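PDB 6SLN: RagA protein from Porphyromonas gingivalis, which probably imports substrates across the outer membrane as a TonB-dependent transporter, through a beta-barrel closed by an internal plug. Local coordinates for residues V144-T149 / V185-S190; A299-A304 / Y401-V406; S681-G686 / F702-T707. All blocks are in the same frame, centred on the assembly; numbering follows the deposited sequence.

Contact 1 (V144-T149 / V185-S190)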
ATOM      1  N   VAL A 144     -15.356 -10.276  27.899  1.00 45.35           N
ATOM      2  CA  VAL A 144     -15.181 -10.578  29.315  1.00 47.68           C
ATOM      3  C   VAL A 144     -15.531  -9.348  30.141  1.00 52.38           C
ATOM      4  O   VAL A 144     -15.121  -8.231  29.809  1.00 62.30           O
ATOM      5  CB  VAL A 144     -13.747 -11.039  29.639  1.00 43.66           C
ATOM      6  CG1 VAL A 144     -13.665 -11.403  31.097  1.00 44.96           C
ATOM      7  CG2 VAL A 144     -13.333 -12.226  28.755  1.00 42.85           C
ATOM      8  N   GLU A 145     -16.292  -9.561  31.217  1.00 55.09           N
ATOM      9  CA  GLU A 145     -16.607  -8.528  32.207  1.00 48.31           C
ATOM     10  C   GLU A 145     -16.451  -9.129  33.600  1.00 47.45           C
ATOM     11  O   GLU A 145     -17.107 -10.128  33.921  1.00 49.11           O
ATOM     12  CB  GLU A 145     -18.031  -7.975  32.028  1.00 40.64           C
ATOM     13  CG  GLU A 145     -18.304  -7.226  30.715  1.00 42.05           C
ATOM     14  CD  GLU A 145     -19.748  -6.759  30.591  1.00 48.74           C
ATOM     15  OE1 GLU A 145     -20.599  -7.286  31.331  1.00 61.23           O
ATOM     16  OE2 GLU A 145     -20.046  -5.877  29.755  1.00 55.29           O
ATOM     17  N   ILE A 146     -15.589  -8.525  34.420  1.00 44.12           N
ATOM     18  CA  ILE A 146     -15.333  -8.970  35.788  1.00 40.38           C
ATOM     19  C   ILE A 146     -16.146  -8.102  36.747  1.00 41.06           C
ATOM     20  O   ILE A 146     -15.902  -6.893  36.854  1.00 39.46           O
ATOM     21  CB  ILE A 146     -13.832  -8.902  36.110  1.00 46.20           C
ATOM     22  CG1 ILE A 146     -13.067  -9.892  35.222  1.00 46.36           C
ATOM     23  CG2 ILE A 146     -13.570  -9.095  37.624  1.00 40.09           C
ATOM     24  CD1 ILE A 146     -11.578  -9.831  35.370  1.00 43.18           C
ATOM     25  N   HIS A 147     -17.102  -8.719  37.453  1.00 47.93           N
ATOM     26  CA  HIS A 147     -18.024  -8.011  38.360  1.00 50.81           C
ATOM     27  C   HIS A 147     -18.798  -6.913  37.624  1.00 55.70           C
ATOM     28  O   HIS A 147     -18.785  -5.747  38.024  1.00 67.96           O
ATOM     29  CB  HIS A 147     -17.293  -7.407  39.569  1.00 50.62           C
ATOM     30  CG  HIS A 147     -16.711  -8.407  40.521  1.00 56.34           C
ATOM     31  ND1 HIS A 147     -15.709  -8.076  41.410  1.00 58.35           N
ATOM     32  CD2 HIS A 147     -16.990  -9.713  40.740  1.00 58.63           C
ATOM     33  CE1 HIS A 147     -15.397  -9.134  42.137  1.00 60.01           C
ATOM     34  NE2 HIS A 147     -16.160 -10.141  41.751  1.00 59.07           N
ATOM     35  N   GLY A 148     -19.453  -7.281  36.523  1.00 50.63           N
ATOM     36  CA  GLY A 148     -20.366  -6.382  35.840  1.00 39.78           C
ATOM     37  C   GLY A 148     -19.701  -5.496  34.805  1.00 49.74           C
ATOM     38  O   GLY A 148     -18.490  -5.535  34.568  1.00 59.98           O
ATOM     39  N   THR A 149     -20.532  -4.676  34.160  1.00 48.14           N
ATOM     40  CA  THR A 149     -20.059  -3.645  33.244  1.00 44.87           C
ATOM     41  C   THR A 149     -19.742  -2.411  34.067  1.00 57.14           C
ATOM     42  O   THR A 149     -20.624  -1.873  34.742  1.00 59.91           O
ATOM     43  CB  THR A 149     -21.103  -3.298  32.184  1.00 49.68           C
ATOM     44  OG1 THR A 149     -21.485  -4.480  31.475  1.00 69.72           O
ATOM     45  CG2 THR A 149     -20.544  -2.303  31.184  1.00 48.12           C
ATOM     46  N   VAL A 185      -7.144 -14.691  37.598  1.00 54.76           N
ATOM     47  CA  VAL A 185      -8.078 -13.597  37.386  1.00 57.74           C
ATOM     48  C   VAL A 185      -8.101 -12.771  38.660  1.00 61.39           C
ATOM     49  O   VAL A 185      -8.404 -13.292  39.740  1.00 66.93           O
ATOM     50  CB  VAL A 185      -9.476 -14.100  36.994  1.00 56.23           C
ATOM     51  CG1 VAL A 185     -10.418 -12.920  36.733  1.00 53.23           C
ATOM     52  CG2 VAL A 185      -9.367 -14.962  35.746  1.00 46.32           C
ATOM     53  N   LEU A 186      -7.740 -11.494  38.533  1.00 57.23           N
ATOM     54  CA  LEU A 186      -7.680 -10.570  39.658  1.00 56.15           C
ATOM     55  C   LEU A 186      -8.912  -9.669  39.642  1.00 57.00           C
ATOM     56  O   LEU A 186      -9.135  -8.927  38.677  1.00 51.71           O
ATOM     57  CB  LEU A 186      -6.404  -9.737  39.604  1.00 50.43           C
ATOM     58  CG  LEU A 186      -5.122 -10.445  39.199  1.00 49.25           C
ATOM     59  CD1 LEU A 186      -4.015  -9.457  39.266  1.00 40.65           C
ATOM     60  CD2 LEU A 186      -4.835 -11.611  40.114  1.00 57.13           C
ATOM     61  N   LYS A 187      -9.696  -9.719  40.721  1.00 57.68           N
ATOM     62  CA  LYS A 187     -11.017  -9.115  40.733  1.00 63.55           C
ATOM     63  C   LYS A 187     -11.120  -7.809  41.513  1.00 68.51           C
ATOM     64  O   LYS A 187     -12.027  -7.024  41.228  1.00 73.16           O
ATOM     65  CB  LYS A 187     -12.039 -10.112  41.303  1.00 61.49           C
ATOM     66  CG  LYS A 187     -11.926 -11.503  40.700  1.00 57.87           C
ATOM     67  CD  LYS A 187     -13.151 -12.378  41.002  1.00 52.57           C
ATOM     68  CE  LYS A 187     -12.745 -13.705  41.663  1.00 51.00           C
ATOM     69  NZ  LYS A 187     -13.903 -14.584  42.060  1.00 53.63           N
ATOM     70  N   ASP A 188     -10.233  -7.552  42.474  1.00 64.76           N
ATOM     71  CA  ASP A 188     -10.382  -6.420  43.380  1.00 66.08           C
ATOM     72  C   ASP A 188      -9.168  -5.494  43.350  1.00 66.22           C
ATOM     73  O   ASP A 188      -8.080  -5.856  42.901  1.00 72.86           O
ATOM     74  CB  ASP A 188     -10.602  -6.893  44.815  1.00 73.83           C
ATOM     75  CG  ASP A 188      -9.334  -7.356  45.453  1.00 78.32           C
ATOM     76  OD1 ASP A 188      -8.876  -8.453  45.099  1.00 80.84           O
ATOM     77  OD2 ASP A 188      -8.784  -6.619  46.282  1.00 82.34           O
ATOM     78  N   ALA A 189      -9.373  -4.293  43.898  1.00 61.76           N
ATOM     79  CA  ALA A 189      -8.393  -3.216  43.794  1.00 56.63           C
ATOM     80  C   ALA A 189      -7.091  -3.544  44.507  1.00 58.03           C
ATOM     81  O   ALA A 189      -6.033  -3.008  44.148  1.00 57.54           O
ATOM     82  CB  ALA A 189      -8.980  -1.927  44.363  1.00 57.07           C
ATOM     83  N   SER A 190      -7.143  -4.385  45.534  1.00 55.49           N
ATOM     84  CA  SER A 190      -5.906  -4.768  46.197  1.00 52.19           C
ATOM     85  C   SER A 190      -5.105  -5.730  45.339  1.00 59.78           C
ATOM     86  O   SER A 190      -3.871  -5.719  45.388  1.00 61.62           O
ATOM     87  CB  SER A 190      -6.211  -5.395  47.553  1.00 53.31           C
ATOM     88  OG  SER A 190      -5.064  -5.976  48.142  1.00 58.97           O
TER

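Contact 2 (A299-A304 / Y401-V406)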
ATOM      1  N   ALA A 299     -35.833 -27.101  -1.078  1.00 40.22           N
ATOM      2  CA  ALA A 299     -34.406 -27.176  -0.858  1.00 43.76           C
ATOM      3  C   ALA A 299     -34.065 -27.023   0.620  1.00 46.01           C
ATOM      4  O   ALA A 299     -34.780 -26.379   1.397  1.00 40.51           O
ATOM      5  CB  ALA A 299     -33.687 -26.108  -1.681  1.00 38.65           C
ATOM      6  N   ASP A 300     -32.965 -27.662   1.000  1.00 39.04           N
ATOM      7  CA  ASP A 300     -32.434 -27.610   2.352  1.00 38.87           C
ATOM      8  C   ASP A 300     -31.517 -26.392   2.430  1.00 46.66           C
ATOM      9  O   ASP A 300     -30.300 -26.479   2.238  1.00 54.12           O
ATOM     10  CB  ASP A 300     -31.697 -28.910   2.656  1.00 39.12           C
ATOM     11  CG  ASP A 300     -31.223 -28.999   4.092  1.00 52.29           C
ATOM     12  OD1 ASP A 300     -31.097 -27.936   4.739  1.00 50.46           O
ATOM     13  OD2 ASP A 300     -30.986 -30.136   4.574  1.00 54.05           O
ATOM     14  N   TRP A 301     -32.119 -25.226   2.703  1.00 41.09           N
ATOM     15  CA  TRP A 301     -31.334 -23.994   2.723  1.00 43.06           C
ATOM     16  C   TRP A 301     -30.348 -23.949   3.882  1.00 38.41           C
ATOM     17  O   TRP A 301     -29.378 -23.197   3.813  1.00 35.83           O
ATOM     18  CB  TRP A 301     -32.245 -22.772   2.759  1.00 38.73           C
ATOM     19  CG  TRP A 301     -32.624 -22.326   1.414  1.00 36.87           C
ATOM     20  CD1 TRP A 301     -33.775 -22.616   0.739  1.00 39.17           C
ATOM     21  CD2 TRP A 301     -31.830 -21.548   0.535  1.00 47.13           C
ATOM     22  NE1 TRP A 301     -33.754 -22.045  -0.509  1.00 38.90           N
ATOM     23  CE2 TRP A 301     -32.563 -21.385  -0.661  1.00 48.45           C
ATOM     24  CE3 TRP A 301     -30.559 -20.992   0.626  1.00 45.99           C
ATOM     25  CZ2 TRP A 301     -32.071 -20.665  -1.742  1.00 39.69           C
ATOM     26  CZ3 TRP A 301     -30.078 -20.280  -0.443  1.00 45.42           C
ATOM     27  CH2 TRP A 301     -30.834 -20.115  -1.610  1.00 39.71           C
ATOM     28  N   LEU A 302     -30.579 -24.742   4.930  1.00 37.10           N
ATOM     29  CA  LEU A 302     -29.573 -24.959   5.959  1.00 40.76           C
ATOM     30  C   LEU A 302     -28.298 -25.509   5.346  1.00 50.12           C
ATOM     31  O   LEU A 302     -27.232 -24.887   5.432  1.00 59.50           O
ATOM     32  CB  LEU A 302     -30.111 -25.921   7.024  1.00 47.69           C
ATOM     33  CG  LEU A 302     -29.073 -26.313   8.084  1.00 50.66           C
ATOM     34  CD1 LEU A 302     -28.470 -25.072   8.785  1.00 41.58           C
ATOM     35  CD2 LEU A 302     -29.594 -27.331   9.100  1.00 39.34           C
ATOM     36  N   LYS A 303     -28.395 -26.670   4.694  1.00 47.51           N
ATOM     37  CA  LYS A 303     -27.229 -27.236   4.030  1.00 51.71           C
ATOM     38  C   LYS A 303     -26.724 -26.349   2.893  1.00 47.36           C
ATOM     39  O   LYS A 303     -25.528 -26.374   2.586  1.00 39.91           O
ATOM     40  CB  LYS A 303     -27.534 -28.653   3.538  1.00 58.44           C
ATOM     41  CG  LYS A 303     -26.337 -29.329   2.869  1.00 66.58           C
ATOM     42  CD  LYS A 303     -26.628 -30.765   2.524  1.00 66.81           C
ATOM     43  CE  LYS A 303     -27.563 -31.358   3.559  1.00 69.99           C
ATOM     44  NZ  LYS A 303     -26.814 -31.936   4.712  1.00 73.95           N
ATOM     45  N   ALA A 304     -27.589 -25.532   2.297  1.00 45.64           N
ATOM     46  CA  ALA A 304     -27.130 -24.600   1.275  1.00 43.29           C
ATOM     47  C   ALA A 304     -26.128 -23.596   1.826  1.00 48.85           C
ATOM     48  O   ALA A 304     -25.291 -23.090   1.073  1.00 51.90           O
ATOM     49  CB  ALA A 304     -28.324 -23.861   0.674  1.00 46.27           C
ATOM     50  N   TYR A 401     -37.241 -22.214  -3.862  1.00 39.31           N
ATOM     51  CA  TYR A 401     -36.040 -21.718  -4.512  1.00 38.48           C
ATOM     52  C   TYR A 401     -34.911 -22.674  -4.176  1.00 38.12           C
ATOM     53  O   TYR A 401     -34.686 -22.990  -3.006  1.00 45.30           O
ATOM     54  CB  TYR A 401     -35.698 -20.301  -4.050  1.00 37.85           C
ATOM     55  CG  TYR A 401     -36.559 -19.281  -4.705  1.00 38.11           C
ATOM     56  CD1 TYR A 401     -36.983 -19.448  -6.013  1.00 38.50           C
ATOM     57  CD2 TYR A 401     -36.999 -18.170  -4.003  1.00 38.07           C
ATOM     58  CE1 TYR A 401     -37.792 -18.516  -6.620  1.00 38.82           C
ATOM     59  CE2 TYR A 401     -37.826 -17.241  -4.589  1.00 38.39           C
ATOM     60  CZ  TYR A 401     -38.220 -17.410  -5.898  1.00 38.78           C
ATOM     61  OH  TYR A 401     -39.026 -16.456  -6.484  1.00 39.15           O
ATOM     62  N   ASN A 402     -34.208 -23.131  -5.205  1.00 41.78           N
ATOM     63  CA  ASN A 402     -33.294 -24.264  -5.087  1.00 42.88           C
ATOM     64  C   ASN A 402     -31.915 -23.850  -5.562  1.00 40.93           C
ATOM     65  O   ASN A 402     -31.736 -23.578  -6.767  1.00 36.87           O
ATOM     66  CB  ASN A 402     -33.805 -25.447  -5.906  1.00 45.45           C
ATOM     67  CG  ASN A 402     -32.960 -26.689  -5.737  1.00 47.82           C
ATOM     68  OD1 ASN A 402     -32.236 -26.859  -4.759  1.00 60.88           O
ATOM     69  ND2 ASN A 402     -33.053 -27.561  -6.692  1.00 39.00           N
ATOM     70  N   PRO A 403     -30.924 -23.789  -4.673  1.00 39.36           N
ATOM     71  CA  PRO A 403     -29.557 -23.474  -5.105  1.00 45.41           C
ATOM     72  C   PRO A 403     -28.724 -24.695  -5.457  1.00 45.22           C
ATOM     73  O   PRO A 403     -27.516 -24.554  -5.648  1.00 43.42           O
ATOM     74  CB  PRO A 403     -28.982 -22.767  -3.864  1.00 35.14           C
ATOM     75  CG  PRO A 403     -29.640 -23.514  -2.709  1.00 35.69           C
ATOM     76  CD  PRO A 403     -31.002 -23.999  -3.219  1.00 36.51           C
ATOM     77  N   PHE A 404     -29.323 -25.880  -5.530  1.00 52.06           N
ATOM     78  CA  PHE A 404     -28.576 -27.086  -5.851  1.00 53.47           C
ATOM     79  C   PHE A 404     -28.876 -27.525  -7.273  1.00 56.92           C
ATOM     80  O   PHE A 404     -29.939 -27.225  -7.819  1.00 63.03           O
ATOM     81  CB  PHE A 404     -28.903 -28.233  -4.892  1.00 51.13           C
ATOM     82  CG  PHE A 404     -28.786 -27.878  -3.420  1.00 46.03           C
ATOM     83  CD1 PHE A 404     -29.840 -27.284  -2.752  1.00 37.22           C
ATOM     84  CD2 PHE A 404     -27.641 -28.195  -2.697  1.00 36.65           C
ATOM     85  CE1 PHE A 404     -29.739 -26.982  -1.397  1.00 41.70           C
ATOM     86  CE2 PHE A 404     -27.543 -27.896  -1.337  1.00 36.52           C
ATOM     87  CZ  PHE A 404     -28.589 -27.295  -0.690  1.00 36.73           C
ATOM     88  N   ASP A 405     -27.924 -28.240  -7.873  1.00 59.78           N
ATOM     89  CA  ASP A 405     -28.159 -28.906  -9.150  1.00 53.31           C
ATOM     90  C   ASP A 405     -28.916 -30.212  -8.891  1.00 51.52           C
ATOM     91  O   ASP A 405     -29.318 -30.515  -7.761  1.00 49.42           O
ATOM     92  CB  ASP A 405     -26.841 -29.097  -9.908  1.00 37.02           C
ATOM     93  CG  ASP A 405     -25.935 -30.205  -9.320  1.00 47.11           C
ATOM     94  OD1 ASP A 405     -26.310 -30.940  -8.385  1.00 53.07           O
ATOM     95  OD2 ASP A 405     -24.805 -30.357  -9.824  1.00 52.57           O
ATOM     96  N   VAL A 406     -29.104 -31.016  -9.941  1.00 46.80           N
ATOM     97  CA  VAL A 406     -29.938 -32.210  -9.820  1.00 49.69           C
ATOM     98  C   VAL A 406     -29.239 -33.340  -9.084  1.00 60.14           C
ATOM     99  O   VAL A 406     -29.898 -34.306  -8.673  1.00 63.20           O
ATOM    100  CB  VAL A 406     -30.388 -32.693 -11.206  1.00 48.42           C
ATOM    101  CG1 VAL A 406     -31.433 -31.743 -11.768  1.00 46.19           C
ATOM    102  CG2 VAL A 406     -29.191 -32.813 -12.130  1.00 47.43           C
TER

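Contact 3 (S681-G686 / F702-T707)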
ATOM      1  N   SER A 681     -13.844   2.902  42.152  1.00 49.82           N
ATOM      2  CA  SER A 681     -13.456   2.386  43.448  1.00 55.50           C
ATOM      3  C   SER A 681     -14.104   1.024  43.626  1.00 53.29           C
ATOM      4  O   SER A 681     -15.115   0.721  42.992  1.00 47.90           O
ATOM      5  CB  SER A 681     -13.867   3.332  44.580  1.00 62.67           C
ATOM      6  OG  SER A 681     -15.274   3.403  44.685  1.00 66.66           O
ATOM      7  N   GLN A 682     -13.515   0.196  44.488  1.00 57.47           N
ATOM      8  CA  GLN A 682     -14.079  -1.126  44.743  1.00 60.50           C
ATOM      9  C   GLN A 682     -13.789  -1.530  46.178  1.00 65.52           C
ATOM     10  O   GLN A 682     -12.629  -1.741  46.550  1.00 72.41           O
ATOM     11  CB  GLN A 682     -13.529  -2.167  43.780  1.00 62.20           C
ATOM     12  CG  GLN A 682     -14.388  -3.408  43.730  1.00 64.27           C
ATOM     13  CD  GLN A 682     -13.638  -4.620  43.234  1.00 67.56           C
ATOM     14  OE1 GLN A 682     -13.614  -5.651  43.900  1.00 77.38           O
ATOM     15  NE2 GLN A 682     -13.027  -4.509  42.062  1.00 61.49           N
ATOM     16  N   PHE A 683     -14.850  -1.657  46.966  1.00 59.55           N
ATOM     17  CA  PHE A 683     -14.777  -2.270  48.279  1.00 59.74           C
ATOM     18  C   PHE A 683     -15.078  -3.755  48.125  1.00 62.93           C
ATOM     19  O   PHE A 683     -16.026  -4.131  47.428  1.00 65.79           O
ATOM     20  CB  PHE A 683     -15.768  -1.603  49.231  1.00 58.05           C
ATOM     21  CG  PHE A 683     -16.008  -2.369  50.491  1.00 59.88           C
ATOM     22  CD1 PHE A 683     -14.997  -2.545  51.418  1.00 62.04           C
ATOM     23  CD2 PHE A 683     -17.255  -2.914  50.757  1.00 63.47           C
ATOM     24  CE1 PHE A 683     -15.229  -3.251  52.592  1.00 68.35           C
ATOM     25  CE2 PHE A 683     -17.494  -3.623  51.925  1.00 63.91           C
ATOM     26  CZ  PHE A 683     -16.480  -3.791  52.842  1.00 66.52           C
ATOM     27  N   ASN A 684     -14.254  -4.595  48.741  1.00 59.30           N
ATOM     28  CA  ASN A 684     -14.405  -6.033  48.596  1.00 57.68           C
ATOM     29  C   ASN A 684     -14.173  -6.689  49.940  1.00 60.09           C
ATOM     30  O   ASN A 684     -13.170  -6.408  50.595  1.00 63.30           O
ATOM     31  CB  ASN A 684     -13.425  -6.605  47.569  1.00 58.73           C
ATOM     32  CG  ASN A 684     -13.742  -8.035  47.210  1.00 65.45           C
ATOM     33  OD1 ASN A 684     -14.393  -8.304  46.205  1.00 73.70           O
ATOM     34  ND2 ASN A 684     -13.331  -8.964  48.066  1.00 63.27           N
ATOM     35  N   PHE A 685     -15.093  -7.562  50.337  1.00 61.02           N
ATOM     36  CA  PHE A 685     -15.034  -8.255  51.619  1.00 67.52           C
ATOM     37  C   PHE A 685     -15.194  -9.746  51.370  1.00 76.18           C
ATOM     38  O   PHE A 685     -16.227 -10.178  50.849  1.00 74.55           O
ATOM     39  CB  PHE A 685     -16.126  -7.751  52.565  1.00 61.36           C
ATOM     40  CG  PHE A 685     -16.287  -8.593  53.777  1.00 72.84           C
ATOM     41  CD1 PHE A 685     -17.170  -9.664  53.791  1.00 79.22           C
ATOM     42  CD2 PHE A 685     -15.540  -8.331  54.909  1.00 83.10           C
ATOM     43  CE1 PHE A 685     -17.307 -10.458  54.913  1.00 85.32           C
ATOM     44  CE2 PHE A 685     -15.678  -9.109  56.037  1.00 87.20           C
ATOM     45  CZ  PHE A 685     -16.563 -10.176  56.040  1.00 87.77           C
ATOM     46  N   GLY A 686     -14.194 -10.541  51.762  1.00 81.08           N
ATOM     47  CA  GLY A 686     -14.139 -11.929  51.359  1.00 80.81           C
ATOM     48  C   GLY A 686     -13.918 -12.887  52.513  1.00 77.49           C
ATOM     49  O   GLY A 686     -13.491 -12.511  53.605  1.00 83.75           O
ATOM     50  N   PHE A 702     -18.004 -10.689  48.874  1.00 64.56           N
ATOM     51  CA  PHE A 702     -18.975  -9.628  48.664  1.00 64.72           C
ATOM     52  C   PHE A 702     -18.230  -8.365  48.267  1.00 63.21           C
ATOM     53  O   PHE A 702     -17.287  -7.953  48.949  1.00 72.65           O
ATOM     54  CB  PHE A 702     -19.808  -9.380  49.924  1.00 73.51           C
ATOM     55  CG  PHE A 702     -20.679  -8.145  49.855  1.00 89.16           C
ATOM     56  CD1 PHE A 702     -21.911  -8.182  49.215  1.00 91.52           C
ATOM     57  CD2 PHE A 702     -20.260  -6.939  50.425  1.00 96.31           C
ATOM     58  CE1 PHE A 702     -22.720  -7.035  49.148  1.00 91.29           C
ATOM     59  CE2 PHE A 702     -21.061  -5.793  50.362  1.00 92.87           C
ATOM     60  CZ  PHE A 702     -22.294  -5.845  49.724  1.00 89.94           C
ATOM     61  N   TYR A 703     -18.664  -7.744  47.179  1.00 53.20           N
ATOM     62  CA  TYR A 703     -18.027  -6.526  46.714  1.00 55.65           C
ATOM     63  C   TYR A 703     -19.070  -5.466  46.407  1.00 58.79           C
ATOM     64  O   TYR A 703     -20.249  -5.761  46.185  1.00 60.36           O
ATOM     65  CB  TYR A 703     -17.209  -6.775  45.453  1.00 57.34           C
ATOM     66  CG  TYR A 703     -18.065  -7.192  44.289  1.00 53.97           C
ATOM     67  CD1 TYR A 703     -18.601  -6.250  43.423  1.00 49.13           C
ATOM     68  CD2 TYR A 703     -18.351  -8.527  44.064  1.00 55.06           C
ATOM     69  CE1 TYR A 703     -19.391  -6.627  42.365  1.00 50.77           C
ATOM     70  CE2 TYR A 703     -19.135  -8.916  43.003  1.00 53.47           C
ATOM     71  CZ  TYR A 703     -19.650  -7.967  42.157  1.00 56.09           C
ATOM     72  OH  TYR A 703     -20.434  -8.359  41.098  1.00 60.50           O
ATOM     73  N   VAL A 704     -18.605  -4.220  46.368  1.00 56.50           N
ATOM     74  CA  VAL A 704     -19.384  -3.102  45.847  1.00 59.55           C
ATOM     75  C   VAL A 704     -18.426  -2.198  45.091  1.00 62.56           C
ATOM     76  O   VAL A 704     -17.410  -1.752  45.641  1.00 65.61           O
ATOM     77  CB  VAL A 704     -20.135  -2.307  46.931  1.00 54.76           C
ATOM     78  CG1 VAL A 704     -19.194  -1.856  48.024  1.00 59.05           C
ATOM     79  CG2 VAL A 704     -20.824  -1.112  46.293  1.00 48.17           C
ATOM     80  N   ARG A 705     -18.746  -1.940  43.833  1.00 62.01           N
ATOM     81  CA  ARG A 705     -17.854  -1.301  42.883  1.00 53.57           C
ATOM     82  C   ARG A 705     -18.562  -0.074  42.328  1.00 49.96           C
ATOM     83  O   ARG A 705     -19.720  -0.152  41.908  1.00 51.79           O
ATOM     84  CB  ARG A 705     -17.456  -2.308  41.780  1.00 45.29           C
ATOM     85  CG  ARG A 705     -17.283  -1.744  40.401  1.00 51.63           C
ATOM     86  CD  ARG A 705     -16.910  -2.837  39.415  1.00 55.99           C
ATOM     87  NE  ARG A 705     -16.304  -2.253  38.221  1.00 54.24           N
ATOM     88  CZ  ARG A 705     -16.247  -2.864  37.049  1.00 59.27           C
ATOM     89  NH1 ARG A 705     -16.752  -4.080  36.923  1.00 58.58           N
ATOM     90  NH2 ARG A 705     -15.680  -2.261  36.010  1.00 69.42           N
ATOM     91  N   THR A 706     -17.882   1.058  42.361  1.00 53.93           N
ATOM     92  CA  THR A 706     -18.486   2.326  41.995  1.00 57.44           C
ATOM     93  C   THR A 706     -17.659   2.992  40.914  1.00 54.51           C
ATOM     94  O   THR A 706     -16.429   3.048  41.014  1.00 55.54           O
ATOM     95  CB  THR A 706     -18.575   3.248  43.198  1.00 58.47           C
ATOM     96  OG1 THR A 706     -18.822   2.464  44.375  1.00 55.41           O
ATOM     97  CG2 THR A 706     -19.693   4.252  42.998  1.00 59.77           C
ATOM     98  N   THR A 707     -18.333   3.504  39.892  1.00 51.50           N
ATOM     99  CA  THR A 707     -17.674   4.239  38.823  1.00 53.57           C
ATOM    100  C   THR A 707     -18.114   5.697  38.835  1.00 54.32           C
ATOM    101  O   THR A 707     -19.313   5.989  38.846  1.00 54.02           O
ATOM    102  CB  THR A 707     -17.950   3.603  37.458  1.00 54.52           C
ATOM    103  OG1 THR A 707     -17.702   2.188  37.516  1.00 39.02           O
ATOM    104  CG2 THR A 707     -17.065   4.247  36.409  1.00 57.57           C
TER

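Contact 1 (V144-T149 / V185-S190)
His147 and Lys187 meet at about a right angle, the imidazole lying across the lysine chain. His147 CE1 touches Lys187 CB at 3.6 Å, and further along the chain Lys187 CD lies 3.8 Å from His147 NE2. The histidine CG stands anti to its carbonyl carbon (chi1 -67°), which carries the ring across to the lysine from the end of strand 143-146. Beside this pair, Ile146 touches the other segment with two branches. Its CG2 rests 4.0 Å from Lys187 CA, with the two side chains again roughly perpendicular, while its CD1 meets Val185 CG1 at 3.6 Å, the isoleucine and valine running alongside each other in opposite senses. Met129 of strand 129-132 packs on both of these apolar residues. All of this belongs to the plug domain, where the ends of strands 143-146 and 180-186 come together without direct hydrogen bonding. The Lys187 chain is bent about its CG-CD bond (chi3 -125°) and its amine leaves the contact, making a salt bridge with Asp738 OD1 of the barrel and a hydrogen bond with Ala127 O. His147 NE2 is hydrogen-bonded to the same carboxylate oxygen, and Tyr703 stacks on the imidazole. His147 NE2 and Lys187 NZ stay 5.0 Å apart, joined through that shared acceptor. Inside this buried setting the carboxylate would tend to stabilise a charged lysine and possibly a protonated histidine, which is consistent with a partly ionic link between plug and barrel wall next to an apolar patch of Ile146 and Val185.

Contact 2 (A299-A304 / Y401-V406)
Ala299, Trp301 and Ala304 close on Pro403 and Phe404 where an N-capped helical turn packs against an Asx turn, in two loops that join barrel strands on what is probably the extracellular side. Pro403 lies between the Trp301 ring and Ala304. Its CG lies over one face of the Trp301 six-membered ring, 3.8 Å from the centroid and 14° off the normal, a CH-pi contact, and also touches Ala304 CB at 3.6 Å. Pro403 CD reaches Ala299 CB from the same proline ring. Phe404 comes in by its edge: CZ points at the start of the helix, 3.5 Å from Asp300 O, which lies near the ring plane, and 3.7 Å from Ala304 CB. The one hydrogen bond between the segments runs from Trp301 NE1 to Tyr401 O at 2.8 Å. It is bent, 135° at the hydrogen, in part because the oxygen stands out of the indole plane; the donor is also tilted from the carbonyl plane. In the next shell, each side is shaped by an acidic or amide side chain. Asp300, the N-cap residue, receives Lys303 N on OD1 at 3.0 Å, fixing the first turn that presents Asp300 O and Ala304 to the phenylalanine. Asn402 has CG anti to the backbone N (chi1 -175°), beside the carbonyl carbon, which sends its amide oxygen forward along the chain and against Ala299 CB, while its ND2 is held by Phe291 O. Further out, Tyr414 meets the Trp301 ring edge-to-face and Leu410 packs on Phe404. The Asx turn itself is closed by Phe404 N, which approaches Asn402 OD1 from above the amide plane at 3.2 Å.

Contact 3 (S681-G686 / F702-T707)
Phe683 and Val704 face each other as a hydrogen-bonded pair, and their side chains are in contact. Val704 CG1 sits between its backbone N and carbonyl carbon (chi1 54°), a placement that brings it to the edge of the Phe683 ring, in plane with it, 3.5 Å from CD2. The neighbouring Phe702 turns its own ring edge toward the same aromatic, CE2 to Phe683 CE2 at 4.5 Å. On this face Ser681 OG also lies 3.6 Å from Thr706 CB. The two segments are adjacent antiparallel strands of a beta hairpin in the transmembrane barrel wall, their axes 4.6 Å apart. Six backbone hydrogen bonds join the pairs Ser681-Thr706, Phe683-Val704 and Phe685-Phe702. The other face, carrying Gln682, Asn684, Tyr703 and Arg705, looks onto the plug. There Asn684 has CG anti to its backbone N (chi1 -169°), which lays OD1 3.3 Å from Tyr703 CB; amide and phenol ring are nearly parallel, 4° apart. Asp701 holds the Asn684 amide nitrogen, and Asn762 takes the Tyr703 hydroxyl. Gln682 extends past Arg705, Gln682 CG lying 3.8 Å from Arg705 CB. Its amide NE2 is spent on Lys187 O of the plug. The long Arg705 chain, extended from CG to NE, carries its guanidinium to Gln680, whose OE1 is hydrogen-bonded to Arg705 NE.

Overall arrangement
Contacts 1 and 3 form one neighbourhood, their centres 10 Å apart: the plug corner of contact 1 leans on the inward face of the hairpin in contact 3. Besides the side chains already described, His147 O lies 2.9 Å from Arg705 NH1, a probable hydrogen bond, so two plug carbonyls, of Lys187 and His147, accept from barrel side chains. Contact 2 stands apart on the opposite side of the chain's centre, with its centre 47 Å from contact 1 and 55 Å from contact 3; the nearest atoms remain about 27 Å and 37 Å away. It joins two barrel loops to each other. No residue of the three contacts belongs to the phospholipid pocket around Phe501, His523 and Tyr525.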